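Methyltransferase-like protein (Saccharopolyspora spinosa, PDB 4PNE) catalyses a [4+2] cycloaddition in spinosyn biosynthesis, using a fold like that of S-adenosylmethionine-dependent methyltransferases, and binds S-adenosyl-L-homocysteine. Local coordinates at residues His62-Asp68 with Arg246-Met251; Ile180-Leu184 with Ser229-Phe235; Leu187-Leu193 with Thr296-Gly302. All coordinates share one frame; numbering follows the deposited sequence.

Contact 1. Residues His62-Asp68 with Arg246-Met251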
loop_
_atom_site.group_PDB
_atom_site.type_symbol
_atom_site.label_atom_id
_atom_site.label_comp_id
_atom_site.label_asym_id
_atom_site.label_seq_id
_atom_site.Cartn_x
_atom_site.Cartn_y
_atom_site.Cartn_z
ATOM N N HIS A 62 -3.108 -5.653 3.616
ATOM C CA HIS A 62 -3.819 -6.481 4.595
ATOM C C HIS A 62 -5.322 -6.473 4.358
ATOM O O HIS A 62 -5.888 -5.485 3.853
ATOM C CB HIS A 62 -3.542 -5.972 6.003
ATOM C CG HIS A 62 -2.255 -6.467 6.588
ATOM N ND1 HIS A 62 -1.102 -6.642 5.848
ATOM C CD2 HIS A 62 -1.943 -6.807 7.857
ATOM C CE1 HIS A 62 -0.152 -7.115 6.633
ATOM N NE2 HIS A 62 -0.629 -7.209 7.864
ATOM N N GLY A 63 -5.985 -7.536 4.764
ATOM C CA GLY A 63 -7.433 -7.570 4.747
ATOM C C GLY A 63 -8.020 -6.919 5.987
ATOM O O GLY A 63 -7.376 -6.856 7.045
ATOM N N TYR A 64 -9.273 -6.510 5.856
ATOM C CA TYR A 64 -10.073 -5.952 6.942
ATOM C C TYR A 64 -11.334 -6.794 7.068
ATOM O O TYR A 64 -12.096 -6.946 6.107
ATOM C CB TYR A 64 -10.400 -4.483 6.637
ATOM C CG TYR A 64 -11.292 -3.733 7.588
ATOM C CD1 TYR A 64 -12.657 -3.955 7.613
ATOM C CD2 TYR A 64 -10.769 -2.781 8.434
ATOM C CE1 TYR A 64 -13.480 -3.250 8.459
ATOM C CE2 TYR A 64 -11.581 -2.056 9.295
ATOM C CZ TYR A 64 -12.937 -2.302 9.307
ATOM O OH TYR A 64 -13.747 -1.587 10.151
ATOM N N TRP A 65 -11.517 -7.388 8.248
ATOM C CA TRP A 65 -12.631 -8.270 8.519
ATOM C C TRP A 65 -13.642 -7.629 9.459
ATOM O O TRP A 65 -13.292 -6.877 10.359
ATOM C CB TRP A 65 -12.138 -9.573 9.139
ATOM C CG TRP A 65 -11.560 -10.557 8.201
ATOM C CD1 TRP A 65 -12.203 -11.616 7.655
ATOM C CD2 TRP A 65 -10.201 -10.619 7.732
ATOM N NE1 TRP A 65 -11.342 -12.344 6.872
ATOM C CE2 TRP A 65 -10.099 -11.761 6.909
ATOM C CE3 TRP A 65 -9.061 -9.838 7.940
ATOM C CZ2 TRP A 65 -8.919 -12.118 6.271
ATOM C CZ3 TRP A 65 -7.879 -10.197 7.304
ATOM C CH2 TRP A 65 -7.808 -11.350 6.509
ATOM N N GLU A 66 -14.903 -7.985 9.250
ATOM C CA GLU A 66 -16.005 -7.557 10.112
ATOM C C GLU A 66 -16.327 -8.526 11.249
ATOM O O GLU A 66 -16.998 -8.168 12.217
ATOM C CB GLU A 66 -17.253 -7.353 9.273
ATOM C CG GLU A 66 -17.059 -6.385 8.123
ATOM C CD GLU A 66 -16.941 -4.948 8.585
ATOM O OE1 GLU A 66 -17.042 -4.692 9.807
ATOM O OE2 GLU A 66 -16.738 -4.061 7.722
ATOM N N ASN A 67 -15.826 -9.743 11.148
ATOM C CA ASN A 67 -16.056 -10.779 12.145
ATOM C C ASN A 67 -14.777 -11.563 12.383
ATOM O O ASN A 67 -13.687 -11.032 12.188
ATOM C CB ASN A 67 -17.189 -11.694 11.691
ATOM C CG ASN A 67 -16.891 -12.367 10.365
ATOM O OD1 ASN A 67 -15.756 -12.338 9.885
ATOM N ND2 ASN A 67 -17.905 -13.003 9.784
ATOM N N ASP A 68 -14.888 -12.833 12.779
ATOM C CA ASP A 68 -13.719 -13.583 13.221
ATOM C C ASP A 68 -12.987 -14.266 12.074
ATOM O O ASP A 68 -12.781 -15.475 12.125
ATOM C CB ASP A 68 -14.114 -14.624 14.288
ATOM C CG ASP A 68 -15.210 -15.577 13.817
ATOM O OD1 ASP A 68 -15.996 -15.209 12.909
ATOM O OD2 ASP A 68 -15.308 -16.687 14.397
ATOM N N ARG A 246 -9.327 -5.604 13.363
ATOM C CA ARG A 246 -9.975 -6.049 12.129
ATOM C C ARG A 246 -9.004 -6.705 11.164
ATOM O O ARG A 246 -9.418 -7.420 10.284
ATOM C CB ARG A 246 -10.630 -4.867 11.426
ATOM C CG ARG A 246 -11.415 -3.966 12.326
ATOM C CD ARG A 246 -12.483 -4.692 13.114
ATOM N NE ARG A 246 -13.547 -3.762 13.464
ATOM C CZ ARG A 246 -14.689 -3.628 12.801
ATOM N NH1 ARG A 246 -14.963 -4.382 11.743
ATOM N NH2 ARG A 246 -15.572 -2.731 13.223
ATOM N N THR A 247 -7.717 -6.420 11.285
ATOM C CA THR A 247 -6.763 -6.900 10.287
ATOM C C THR A 247 -5.925 -8.057 10.796
ATOM O O THR A 247 -5.083 -8.590 10.067
ATOM C CB THR A 247 -5.823 -5.789 9.848
ATOM O OG1 THR A 247 -5.094 -5.346 10.985
ATOM C CG2 THR A 247 -6.573 -4.623 9.252
ATOM N N ARG A 248 -6.119 -8.457 12.043
ATOM C CA ARG A 248 -5.183 -9.398 12.665
ATOM C C ARG A 248 -5.240 -10.777 12.037
ATOM O O ARG A 248 -4.351 -11.605 12.261
ATOM C CB ARG A 248 -5.456 -9.514 14.169
ATOM C CG ARG A 248 -6.807 -10.093 14.502
ATOM C CD ARG A 248 -7.003 -10.063 16.014
ATOM N NE ARG A 248 -8.165 -10.810 16.470
ATOM C CZ ARG A 248 -8.293 -12.136 16.508
ATOM N NH1 ARG A 248 -7.327 -12.945 16.091
ATOM N NH2 ARG A 248 -9.423 -12.654 16.972
ATOM N N TYR A 249 -6.321 -11.049 11.323
ATOM C CA TYR A 249 -6.464 -12.324 10.638
ATOM C C TYR A 249 -5.552 -12.449 9.444
ATOM O O TYR A 249 -5.308 -13.574 8.963
ATOM C CB TYR A 249 -7.910 -12.523 10.216
ATOM C CG TYR A 249 -8.831 -12.399 11.409
ATOM C CD1 TYR A 249 -9.503 -11.213 11.688
ATOM C CD2 TYR A 249 -8.982 -13.459 12.290
ATOM C CE1 TYR A 249 -10.309 -11.098 12.801
ATOM C CE2 TYR A 249 -9.783 -13.351 13.395
ATOM C CZ TYR A 249 -10.442 -12.177 13.649
ATOM O OH TYR A 249 -11.236 -12.113 14.774
ATOM N N PHE A 250 -5.005 -11.333 8.961
ATOM C CA PHE A 250 -4.280 -11.397 7.697
ATOM C C PHE A 250 -3.031 -12.269 7.731
ATOM O O PHE A 250 -2.884 -13.174 6.880
ATOM C CB PHE A 250 -3.882 -9.998 7.173
ATOM C CG PHE A 250 -3.134 -10.072 5.862
ATOM C CD1 PHE A 250 -1.762 -9.972 5.845
ATOM C CD2 PHE A 250 -3.789 -10.358 4.697
ATOM C CE1 PHE A 250 -1.057 -10.127 4.661
ATOM C CE2 PHE A 250 -3.087 -10.529 3.529
ATOM C CZ PHE A 250 -1.731 -10.407 3.523
ATOM N N MET A 251 -2.096 -12.001 8.631
ATOM C CA MET A 251 -0.833 -12.741 8.572
ATOM C C MET A 251 -1.052 -14.250 8.723
ATOM O O MET A 251 -0.481 -15.018 7.948
ATOM C CB MET A 251 0.173 -12.256 9.605
ATOM C CG MET A 251 0.757 -10.888 9.319
ATOM S SD MET A 251 1.609 -10.751 7.764
ATOM C CE MET A 251 2.979 -11.893 7.965
#
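An aromatic packing contact, pinned at one end by a salt bridge, joins the loop 62-68, between helices 36-54 and 73-88, to the turn linking helix 244-247 with helix 250-260. One backbone hydrogen bond joins them, from Trp65 N to Arg246 O (2.9 Å). Around it aromatic side chains pack in pairs. Tyr249 sets its CB over a face of the Trp65 indole, 3.6 Å from the centroid of the six-membered ring, and turns its own ring edge toward the face of the five-membered ring, the planes 64° apart. The other face contact is reciprocal: His62 CA lies over the Phe250 ring and Phe250 CB over the imidazole, while the two rings themselves incline by 31°. Arg246 runs alongside Tyr64, its CB above the phenol ring at 3.8 Å from the centroid. A bend at chi2 (-56°) folds the rest of the chain over the phenol, so that the guanidinium reaches Glu66, where NH1 meets OE1 at 2.9 Å from above the carboxylate plane; the other oxygen of Glu66 pairs with Arg79. Gly63 O, buried near Thr247 CG2, has no hydrogen-bonding partner. Trp65 NE1 is satisfied by Ala71 O, and His62 ND1 binds a malonate ion. Loop 62-68 directly follows Ile60 and His61, so this type I turn between two consecutive helices, Thr247 to Phe250, meets it at the margin of the S-adenosyl-L-homocysteine site.

Contact 2. Residues Ile180-Leu184 with Ser229-Phe235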
loop_
_atom_site.group_PDB
_atom_site.type_symbol
_atom_site.label_atom_id
_atom_site.label_comp_id
_atom_site.label_asym_id
_atom_site.label_seq_id
_atom_site.Cartn_x
_atom_site.Cartn_y
_atom_site.Cartn_z
ATOM N N ILE A 180 6.198 12.170 1.384
ATOM C CA ILE A 180 5.040 12.834 1.950
ATOM C C ILE A 180 4.968 14.310 1.498
ATOM O O ILE A 180 3.899 14.803 1.129
ATOM C CB ILE A 180 5.068 12.737 3.478
ATOM C CG1 ILE A 180 4.725 11.299 3.918
ATOM C CG2 ILE A 180 4.084 13.730 4.094
ATOM C CD1 ILE A 180 5.000 11.055 5.356
ATOM N N ARG A 181 6.098 15.012 1.514
ATOM C CA ARG A 181 6.128 16.385 1.032
ATOM C C ARG A 181 5.789 16.463 -0.473
ATOM O O ARG A 181 5.153 17.419 -0.904
ATOM C CB ARG A 181 7.487 17.024 1.311
ATOM C CG ARG A 181 7.727 17.204 2.786
ATOM C CD ARG A 181 8.919 18.095 3.089
ATOM N NE ARG A 181 10.161 17.529 2.580
ATOM C CZ ARG A 181 10.951 16.681 3.241
ATOM N NH1 ARG A 181 10.638 16.254 4.457
ATOM N NH2 ARG A 181 12.058 16.236 2.661
ATOM N N GLU A 182 6.185 15.471 -1.256
ATOM C CA GLU A 182 5.860 15.483 -2.677
ATOM C C GLU A 182 4.366 15.291 -2.906
ATOM O O GLU A 182 3.749 15.941 -3.768
ATOM C CB GLU A 182 6.639 14.384 -3.391
ATOM C CG GLU A 182 8.038 14.797 -3.772
ATOM C CD GLU A 182 8.039 15.887 -4.839
ATOM O OE1 GLU A 182 8.006 17.102 -4.494
ATOM O OE2 GLU A 182 8.032 15.515 -6.036
ATOM N N ILE A 183 3.779 14.388 -2.137
ATOM C CA ILE A 183 2.342 14.176 -2.250
ATOM C C ILE A 183 1.605 15.470 -1.905
ATOM O O ILE A 183 0.652 15.863 -2.599
ATOM C CB ILE A 183 1.836 13.000 -1.357
ATOM C CG1 ILE A 183 2.418 11.682 -1.841
ATOM C CG2 ILE A 183 0.322 12.918 -1.419
ATOM C CD1 ILE A 183 2.284 10.554 -0.868
ATOM N N LEU A 184 2.029 16.136 -0.836
ATOM C CA LEU A 184 1.411 17.403 -0.460
ATOM C C LEU A 184 1.541 18.410 -1.589
ATOM O O LEU A 184 0.582 19.117 -1.886
ATOM C CB LEU A 184 2.045 17.953 0.813
ATOM C CG LEU A 184 1.373 19.207 1.383
ATOM C CD1 LEU A 184 0.070 18.861 2.036
ATOM C CD2 LEU A 184 2.302 19.834 2.420
ATOM N N SER A 229 4.751 12.633 11.145
ATOM C CA SER A 229 5.369 12.947 9.866
ATOM C C SER A 229 4.414 13.631 8.882
ATOM O O SER A 229 4.796 14.559 8.177
ATOM C CB SER A 229 5.936 11.664 9.256
ATOM O OG SER A 229 7.140 11.305 9.945
ATOM N N LEU A 230 3.171 13.167 8.808
ATOM C CA LEU A 230 2.188 13.803 7.924
ATOM C C LEU A 230 1.919 15.243 8.331
ATOM O O LEU A 230 1.940 16.143 7.485
ATOM C CB LEU A 230 0.886 13.016 7.942
ATOM C CG LEU A 230 0.900 11.627 7.297
ATOM C CD1 LEU A 230 -0.388 10.895 7.618
ATOM C CD2 LEU A 230 1.060 11.749 5.786
ATOM N N ARG A 231 1.680 15.455 9.631
ATOM C CA ARG A 231 1.452 16.807 10.156
ATOM C C ARG A 231 2.626 17.719 9.898
ATOM O O ARG A 231 2.453 18.868 9.501
ATOM C CB ARG A 231 1.193 16.775 11.661
ATOM C CG ARG A 231 -0.199 16.386 12.039
ATOM C CD ARG A 231 -0.517 16.848 13.461
ATOM N NE ARG A 231 -1.933 16.678 13.790
ATOM C CZ ARG A 231 -2.468 15.591 14.349
ATOM N NH1 ARG A 231 -1.714 14.534 14.646
ATOM N NH2 ARG A 231 -3.774 15.563 14.600
ATOM N N ALA A 232 3.818 17.223 10.179
ATOM C CA ALA A 232 5.030 18.001 10.048
ATOM C C ALA A 232 5.232 18.470 8.607
ATOM O O ALA A 232 5.785 19.555 8.370
ATOM C CB ALA A 232 6.215 17.198 10.520
ATOM N N ALA A 233 4.746 17.686 7.643
ATOM C CA ALA A 233 4.904 18.037 6.252
ATOM C C ALA A 233 3.940 19.146 5.834
ATOM O O ALA A 233 4.157 19.790 4.812
ATOM C CB ALA A 233 4.690 16.811 5.378
ATOM N N GLY A 234 2.871 19.351 6.608
ATOM C CA GLY A 234 1.864 20.353 6.289
ATOM C C GLY A 234 0.446 19.808 6.132
ATOM O O GLY A 234 -0.491 20.559 5.866
ATOM N N PHE A 235 0.261 18.498 6.294
ATOM C CA PHE A 235 -1.089 17.966 6.204
ATOM C C PHE A 235 -1.915 18.309 7.441
ATOM O O PHE A 235 -1.366 18.365 8.549
ATOM C CB PHE A 235 -1.057 16.461 6.049
ATOM C CG PHE A 235 -0.751 16.005 4.658
ATOM C CD1 PHE A 235 -1.756 15.899 3.718
ATOM C CD2 PHE A 235 0.532 15.644 4.300
ATOM C CE1 PHE A 235 -1.476 15.467 2.444
ATOM C CE2 PHE A 235 0.804 15.204 3.014
ATOM C CZ PHE A 235 -0.195 15.113 2.105
#
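Ile180 and Leu184, one turn apart on helix 176-186, press against the C-terminal end of helix 223-233 and the residues that leave it. The dense part centres on Phe235. Leu184 CD1 stands almost exactly over the middle of its ring, 3.6 Å from the centroid, while Leu184 CB touches CE2 near the ring's rim. With CG anti to the backbone N (chi1 -174°), Leu184 sends its other methyl, CD2, toward the carbonyl end of the neighbouring helix, beside Ala233 O and Gly234 CA. Ile180 fills the adjoining space with its CG2 branch, which meets Ala233 CB at 3.4 Å, closer than usual van der Waals contact, and also packs on Phe235 CE2; its CD1 reaches Leu230 CD2 at 4.0 Å. Both helices lie on one side of the sheet in this Rossmann-like methyltransferase fold, their short segments crossing at -51° with axes 9.7 Å apart. A Schellman motif ends the second helix at Gly234, whose positive phi (122°) swings the chain back so that Phe235 can turn its ring inward, onto Leu193 and Ala297 of the sheet. Toward solvent the packing thins: exposed Arg181 offers Ala233 CB just its CG, at 4.0 Å, and the guanidinium extends beyond. Another flank is sparse but buried, covered by Ile26: there Ile180 CD1 barely touches Ser229 CB, while Ser229 OG is hydrogen-bonded to Asp177 OD1 and Ile26 N.

Contact 3. Residues Leu187-Leu193 with Thr296-Gly302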
loop_
_atom_site.group_PDB
_atom_site.type_symbol
_atom_site.label_atom_id
_atom_site.label_comp_id
_atom_site.label_asym_id
_atom_site.label_seq_id
_atom_site.Cartn_x
_atom_site.Cartn_y
_atom_site.Cartn_z
ATOM N N LEU A 187 -0.881 17.480 -4.577
ATOM C CA LEU A 187 -2.296 17.622 -4.258
ATOM C C LEU A 187 -2.722 19.065 -4.453
ATOM O O LEU A 187 -1.935 19.974 -4.191
ATOM C CB LEU A 187 -2.603 17.218 -2.817
ATOM C CG LEU A 187 -2.676 15.732 -2.513
ATOM C CD1 LEU A 187 -2.715 15.526 -1.030
ATOM C CD2 LEU A 187 -3.911 15.133 -3.132
ATOM N N LYS A 188 -3.967 19.238 -4.872
ATOM C CA LYS A 188 -4.610 20.550 -4.913
ATOM C C LYS A 188 -4.932 20.972 -3.496
ATOM O O LYS A 188 -5.052 20.137 -2.609
ATOM C CB LYS A 188 -5.869 20.475 -5.785
ATOM C CG LYS A 188 -5.570 20.175 -7.222
ATOM C CD LYS A 188 -6.826 19.861 -8.022
ATOM C CE LYS A 188 -6.485 19.528 -9.453
ATOM N NZ LYS A 188 -7.673 18.971 -10.164
ATOM N N PRO A 189 -5.090 22.286 -3.262
ATOM C CA PRO A 189 -5.559 22.685 -1.933
ATOM C C PRO A 189 -6.875 22.018 -1.584
ATOM O O PRO A 189 -7.801 21.957 -2.423
ATOM C CB PRO A 189 -5.729 24.210 -2.057
ATOM C CG PRO A 189 -4.819 24.595 -3.171
ATOM C CD PRO A 189 -4.817 23.435 -4.140
ATOM N N GLY A 190 -6.936 21.481 -0.366
ATOM C CA GLY A 190 -8.085 20.705 0.049
ATOM C C GLY A 190 -8.044 19.241 -0.369
ATOM O O GLY A 190 -8.903 18.486 0.034
ATOM N N GLY A 191 -7.080 18.862 -1.205
ATOM C CA GLY A 191 -6.946 17.489 -1.662
ATOM C C GLY A 191 -6.713 16.515 -0.521
ATOM O O GLY A 191 -5.968 16.804 0.409
ATOM N N ILE A 192 -7.298 15.332 -0.661
ATOM C CA ILE A 192 -7.295 14.317 0.371
ATOM C C ILE A 192 -6.299 13.189 0.140
ATOM O O ILE A 192 -6.211 12.666 -0.969
ATOM C CB ILE A 192 -8.669 13.680 0.477
ATOM C CG1 ILE A 192 -9.758 14.739 0.574
ATOM C CG2 ILE A 192 -8.702 12.719 1.662
ATOM C CD1 ILE A 192 -9.795 15.474 1.878
ATOM N N LEU A 193 -5.547 12.834 1.181
ATOM C CA LEU A 193 -4.646 11.682 1.150
ATOM C C LEU A 193 -5.145 10.612 2.088
ATOM O O LEU A 193 -5.374 10.882 3.266
ATOM C CB LEU A 193 -3.218 12.067 1.553
ATOM C CG LEU A 193 -2.210 10.944 1.834
ATOM C CD1 LEU A 193 -1.898 10.138 0.567
ATOM C CD2 LEU A 193 -0.924 11.531 2.468
ATOM N N THR A 296 -6.584 9.552 7.258
ATOM C CA THR A 296 -7.061 10.487 6.243
ATOM C C THR A 296 -6.499 11.850 6.603
ATOM O O THR A 296 -6.569 12.303 7.750
ATOM C CB THR A 296 -8.594 10.517 6.164
ATOM O OG1 THR A 296 -9.085 9.170 6.094
ATOM C CG2 THR A 296 -9.071 11.308 4.946
ATOM N N ALA A 297 -5.896 12.491 5.616
ATOM C CA ALA A 297 -5.257 13.765 5.794
ATOM C C ALA A 297 -5.572 14.614 4.603
ATOM O O ALA A 297 -6.018 14.090 3.575
ATOM C CB ALA A 297 -3.780 13.602 5.941
ATOM N N ARG A 298 -5.428 15.934 4.730
ATOM C CA ARG A 298 -5.661 16.784 3.561
ATOM C C ARG A 298 -4.697 17.969 3.499
ATOM O O ARG A 298 -4.152 18.420 4.513
ATOM C CB ARG A 298 -7.087 17.273 3.532
ATOM C CG ARG A 298 -7.323 18.460 4.356
ATOM C CD ARG A 298 -8.626 19.098 3.986
ATOM N NE ARG A 298 -9.054 19.853 5.138
ATOM C CZ ARG A 298 -10.208 20.482 5.232
ATOM N NH1 ARG A 298 -11.068 20.465 4.216
ATOM N NH2 ARG A 298 -10.480 21.127 6.348
ATOM N N LYS A 299 -4.483 18.441 2.290
ATOM C CA LYS A 299 -3.745 19.648 2.040
ATOM C C LYS A 299 -4.662 20.791 2.472
ATOM O O LYS A 299 -5.836 20.802 2.113
ATOM C CB LYS A 299 -3.380 19.765 0.575
ATOM C CG LYS A 299 -2.405 20.921 0.250
ATOM C CD LYS A 299 -1.999 20.921 -1.177
ATOM C CE LYS A 299 -0.898 21.930 -1.459
ATOM N NZ LYS A 299 -0.312 21.693 -2.770
ATOM N N PRO A 300 -4.141 21.718 3.283
ATOM C CA PRO A 300 -4.961 22.855 3.714
ATOM C C PRO A 300 -5.583 23.571 2.517
ATOM O O PRO A 300 -4.978 23.639 1.430
ATOM C CB PRO A 300 -3.957 23.732 4.463
ATOM C CG PRO A 300 -2.945 22.798 4.989
ATOM C CD PRO A 300 -2.801 21.747 3.898
ATOM N N VAL A 301 -6.823 24.030 2.681
ATOM C CA VAL A 301 -7.504 24.737 1.603
ATOM C C VAL A 301 -6.811 26.065 1.337
ATOM O O VAL A 301 -6.126 26.620 2.212
ATOM C CB VAL A 301 -9.009 24.978 1.909
ATOM C CG1 VAL A 301 -9.736 23.665 2.240
ATOM C CG2 VAL A 301 -9.177 25.994 3.022
ATOM N N GLY A 302 -7.002 26.566 0.119
ATOM C CA GLY A 302 -6.349 27.779 -0.341
ATOM C C GLY A 302 -6.388 27.891 -1.860
ATOM O O GLY A 302 -5.347 27.972 -2.526
HETATM O O HOH W 1 -11.048 19.523 1.332
#
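Thr296 opens the second segment by laying its CG2 against the CG2 of Ile192 at 3.6 Å, on a patch that Leu238 of the next strand also covers. Ala297 follows as the hydrogen-bonded partner of Leu193: Leu193 N donates to Ala297 O at 2.7 Å, and Ala297 N returns a bond to Leu193 O. Their side chains share the sheet face on which Phe235 packs. Arg298 is the non-hydrogen-bonded partner of Ile192 and lies on the other face, where Ile192 CD1 rests on its CB at 3.6 Å. Because CG sits between the backbone N and the carbonyl carbon (chi1 84°), the extended chain beyond leads away from Ile192; NE pairs with Glu236, and a water in the guanidinium plane bridges NH1 to Gly190 O. This antiparallel pairing of strand 191-200 with strand 290-298 belongs to the seven-stranded sheet, order 3-2-1-4-5-7-6, that defines the class I methyltransferase fold, in which the reversed strand 7 is inserted between strands 5 and 6. Lys299 follows the last strand residue, yet its N still donates to Gly191 O over 2.9 Å. With CG anti to the backbone N (chi1 -171°) and the chain extended beyond, its side chain runs past Lys188 O so that NZ reaches Leu187 O at 2.8 Å. NZ also donates to Leu184 O and Asn159 OD1, linking two carbonyls at the end of helix 176-186 with the loop of Asn159. Gly190, in the type II turn Lys188 to Gly191, donates to Lys299 O from above the carbonyl plane, and weakly to Pro300 O, 3.4 Å away. Pro300 also packs its side chain on Glu236. Val301 CG1 brushes Gly190 CA, and Gly302 N lies 3.5 Å from Pro189 CB.

From the N terminus the chain first passes 62-68, whose partner 246-251 comes late, so contact 1 closes a long loop that holds most of the sheet. Contact 2 is nested inside it, joining helix 176-186 to helix 223-233, and contact 3 begins directly after the first of these helices. Its second segment is the end of strand 290-298 and the C-terminal tail, so contact 3 crosses both others. Contacts 2 and 3 touch, their centres 10 Å apart, as one corner where two helices meet the ends of adjacent inner strands. Contact 1 stands apart, its centre 28 Å from that of contact 2, tying the loop between helices 36-54 and 73-88 to the helices after strand 236-242.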